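Local coordinates for hypothetical protein PurS (Thermus thermophilus, PDB 2CUW), which is a small alpha/beta protein of the PurS family, with helices and a three-stranded antiparallel sheet, at residues T7-L12 with G41-I46. Sequence-based numbering, arbitrary orientation.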
ATOM      1  N   THR A   7       3.799  -3.091  -6.710  1.00 10.97           N
ATOM      2  CA  THR A   7       3.117  -3.416  -5.468  1.00 11.50           C
ATOM      3  C   THR A   7       2.941  -2.084  -4.776  1.00 13.01           C
ATOM      4  O   THR A   7       3.887  -1.545  -4.198  1.00 13.28           O
ATOM      5  CB  THR A   7       3.951  -4.347  -4.571  1.00  8.02           C
ATOM      6  OG1 THR A   7       4.209  -5.566  -5.271  1.00  9.55           O
ATOM      7  CG2 THR A   7       3.190  -4.649  -3.286  1.00  8.51           C
ATOM      8  N   LEU A   8       1.727  -1.549  -4.873  1.00 11.69           N
ATOM      9  CA  LEU A   8       1.383  -0.270  -4.278  1.00 12.24           C
ATOM     10  C   LEU A   8       0.611  -0.430  -2.976  1.00 12.96           C
ATOM     11  O   LEU A   8      -0.369  -1.172  -2.916  1.00 14.45           O
ATOM     12  CB  LEU A   8       0.539   0.546  -5.259  1.00 12.75           C
ATOM     13  CG  LEU A   8       1.249   1.127  -6.487  1.00 15.86           C
ATOM     14  CD1 LEU A   8       0.225   1.677  -7.455  1.00 17.71           C
ATOM     15  CD2 LEU A   8       2.212   2.221  -6.050  1.00 14.42           C
ATOM     16  N   LEU A   9       1.063   0.272  -1.943  1.00 12.55           N
ATOM     17  CA  LEU A   9       0.409   0.261  -0.641  1.00 13.21           C
ATOM     18  C   LEU A   9      -0.262   1.615  -0.441  1.00 15.13           C
ATOM     19  O   LEU A   9       0.365   2.662  -0.621  1.00 16.66           O
ATOM     20  CB  LEU A   9       1.431   0.060   0.483  1.00 10.80           C
ATOM     21  CG  LEU A   9       2.269  -1.225   0.438  1.00 10.80           C
ATOM     22  CD1 LEU A   9       3.161  -1.288   1.685  1.00  9.08           C
ATOM     23  CD2 LEU A   9       1.338  -2.445   0.356  1.00  5.29           C
ATOM     24  N   ILE A  10      -1.537   1.600  -0.089  1.00 13.75           N
ATOM     25  CA  ILE A  10      -2.246   2.846   0.171  1.00 13.18           C
ATOM     26  C   ILE A  10      -2.605   2.779   1.640  1.00 12.03           C
ATOM     27  O   ILE A  10      -3.481   2.013   2.044  1.00 12.28           O
ATOM     28  CB  ILE A  10      -3.510   2.960  -0.676  1.00 12.89           C
ATOM     29  CG1 ILE A  10      -3.137   2.838  -2.151  1.00 13.96           C
ATOM     30  CG2 ILE A  10      -4.214   4.290  -0.380  1.00 12.79           C
ATOM     31  CD1 ILE A  10      -4.322   2.891  -3.082  1.00 21.46           C
ATOM     32  N   GLU A  11      -1.915   3.580   2.440  1.00 12.86           N
ATOM     33  CA  GLU A  11      -2.120   3.559   3.876  1.00 15.77           C
ATOM     34  C   GLU A  11      -2.532   4.899   4.456  1.00 18.25           C
ATOM     35  O   GLU A  11      -2.396   5.951   3.808  1.00 17.80           O
ATOM     36  CB  GLU A  11      -0.836   3.039   4.548  1.00 17.55           C
ATOM     37  CG  GLU A  11      -0.307   1.772   3.851  1.00 18.05           C
ATOM     38  CD  GLU A  11       0.927   1.163   4.507  1.00 22.64           C
ATOM     39  OE1 GLU A  11       1.886   1.909   4.797  1.00 26.45           O
ATOM     40  OE2 GLU A  11       0.943  -0.072   4.717  1.00 20.14           O
ATOM     41  N   LEU A  12      -3.045   4.846   5.680  1.00 15.47           N
ATOM     42  CA  LEU A  12      -3.490   6.032   6.388  1.00 17.52           C
ATOM     43  C   LEU A  12      -2.317   6.852   6.925  1.00 20.13           C
ATOM     44  O   LEU A  12      -1.357   6.300   7.468  1.00 17.26           O
ATOM     45  CB  LEU A  12      -4.395   5.631   7.553  1.00 18.22           C
ATOM     46  CG  LEU A  12      -5.615   4.771   7.208  1.00 20.57           C
ATOM     47  CD1 LEU A  12      -6.338   4.361   8.483  1.00 18.95           C
ATOM     48  CD2 LEU A  12      -6.539   5.553   6.279  1.00 21.13           C
ATOM     49  N   GLY A  41      -4.280  -0.983   5.668  1.00 12.26           N
ATOM     50  CA  GLY A  41      -4.316  -0.267   4.414  1.00 13.47           C
ATOM     51  C   GLY A  41      -4.721  -1.187   3.291  1.00 13.98           C
ATOM     52  O   GLY A  41      -5.194  -2.306   3.517  1.00 12.70           O
ATOM     53  N   LYS A  42      -4.542  -0.711   2.067  1.00 13.36           N
ATOM     54  CA  LYS A  42      -4.874  -1.496   0.897  1.00 13.62           C
ATOM     55  C   LYS A  42      -3.613  -1.755   0.099  1.00 13.40           C
ATOM     56  O   LYS A  42      -2.709  -0.917   0.059  1.00 10.74           O
ATOM     57  CB  LYS A  42      -5.881  -0.748   0.024  1.00 17.54           C
ATOM     58  CG  LYS A  42      -7.263  -0.640   0.641  1.00 22.45           C
ATOM     59  CD  LYS A  42      -8.071   0.478  -0.000  1.00 28.31           C
ATOM     60  CE  LYS A  42      -7.430   1.837   0.264  1.00 30.24           C
ATOM     61  NZ  LYS A  42      -8.245   2.975  -0.250  1.00 31.76           N
ATOM     62  N   VAL A  43      -3.537  -2.933  -0.508  1.00 11.14           N
ATOM     63  CA  VAL A  43      -2.392  -3.246  -1.344  1.00 12.49           C
ATOM     64  C   VAL A  43      -2.968  -3.550  -2.706  1.00 10.62           C
ATOM     65  O   VAL A  43      -3.985  -4.228  -2.820  1.00 12.18           O
ATOM     66  CB  VAL A  43      -1.580  -4.497  -0.854  1.00  9.94           C
ATOM     67  CG1 VAL A  43      -2.502  -5.658  -0.576  1.00  9.01           C
ATOM     68  CG2 VAL A  43      -0.597  -4.918  -1.941  1.00  6.96           C
ATOM     69  N   LEU A  44      -2.331  -3.015  -3.735  1.00 10.55           N
ATOM     70  CA  LEU A  44      -2.754  -3.253  -5.097  1.00 11.00           C
ATOM     71  C   LEU A  44      -1.582  -3.785  -5.896  1.00 11.66           C
ATOM     72  O   LEU A  44      -0.527  -3.153  -5.961  1.00 11.54           O
ATOM     73  CB  LEU A  44      -3.261  -1.969  -5.761  1.00 13.27           C
ATOM     74  CG  LEU A  44      -4.630  -1.441  -5.332  1.00 12.66           C
ATOM     75  CD1 LEU A  44      -4.463  -0.495  -4.176  1.00 14.03           C
ATOM     76  CD2 LEU A  44      -5.288  -0.741  -6.498  1.00 16.88           C
ATOM     77  N   GLU A  45      -1.769  -4.963  -6.480  1.00 10.63           N
ATOM     78  CA  GLU A  45      -0.749  -5.571  -7.311  1.00 11.45           C
ATOM     79  C   GLU A  45      -1.183  -5.165  -8.711  1.00 11.84           C
ATOM     80  O   GLU A  45      -2.237  -5.589  -9.172  1.00  9.61           O
ATOM     81  CB  GLU A  45      -0.780  -7.093  -7.177  1.00 10.29           C
ATOM     82  CG  GLU A  45      -0.494  -7.608  -5.766  1.00 12.79           C
ATOM     83  CD  GLU A  45       0.938  -7.330  -5.312  1.00 13.69           C
ATOM     84  OE1 GLU A  45       1.734  -6.837  -6.135  1.00 13.30           O
ATOM     85  OE2 GLU A  45       1.264  -7.610  -4.137  1.00 11.14           O
ATOM     86  N   ILE A  46      -0.405  -4.312  -9.369  1.00 11.44           N
ATOM     87  CA  ILE A  46      -0.779  -3.888 -10.712  1.00 13.25           C
ATOM     88  C   ILE A  46       0.221  -4.340 -11.761  1.00 10.78           C
ATOM     89  O   ILE A  46       1.414  -4.056 -11.665  1.00 10.54           O
ATOM     90  CB  ILE A  46      -0.905  -2.358 -10.836  1.00 14.73           C
ATOM     91  CG1 ILE A  46      -1.858  -1.809  -9.773  1.00 17.19           C
ATOM     92  CG2 ILE A  46      -1.424  -2.006 -12.228  1.00 15.34           C
ATOM     93  CD1 ILE A  46      -1.229  -1.663  -8.409  1.00 24.74           C
TER
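T7 and E45 meet side by side at a non-hydrogen-bonded pair of two antiparallel strands, their side chains pointing the same way. T7 OG1 donates to E45 OE1 at 2.9 Å, on the syn side of the carboxylate and 15° out of its plane. The E45 chain is bent at chi2 (-66°), which turns the carboxylate toward the T7 hydroxyl. The methyl T7 CG2 lies beside the other oxygen, E45 OE2, at 3.6 Å. On the same face, L9 crosses V43 at a slant, with L9 CD2 3.8 Å from V43 CB.

I10, L44 and L8 lie on the other face, together with K42. I10 CD1 reaches L44 CD1 at 3.6 Å. I10 also lies against the aliphatic part of K42, whose CE comes 4.1 Å from I10 CG2. A bend at chi3 (-64°) turns CE toward I10, and NZ beyond it forms a salt bridge with E73. L8 and I46 meet through their CD1 methyls. Helix 53-67 packs on this face: L67 touches I10 and L44, and M63 touches I46.

Four backbone hydrogen bonds join the strands, two each at the L8-L44 and I10-K42 pairs. I10 N to K42 O, at 2.8 Å, is nearly straight. Strand 3-12 is the middle strand of the sheet, and strand 73-82 pairs with its other edge.

E45 OE1 takes the T7 hydroxyl and, weakly, Q5 NE2. These two partners probably steady the exposed carboxylate, while leucine and isoleucine side chains on the opposite face join the sheet to helix 53-67.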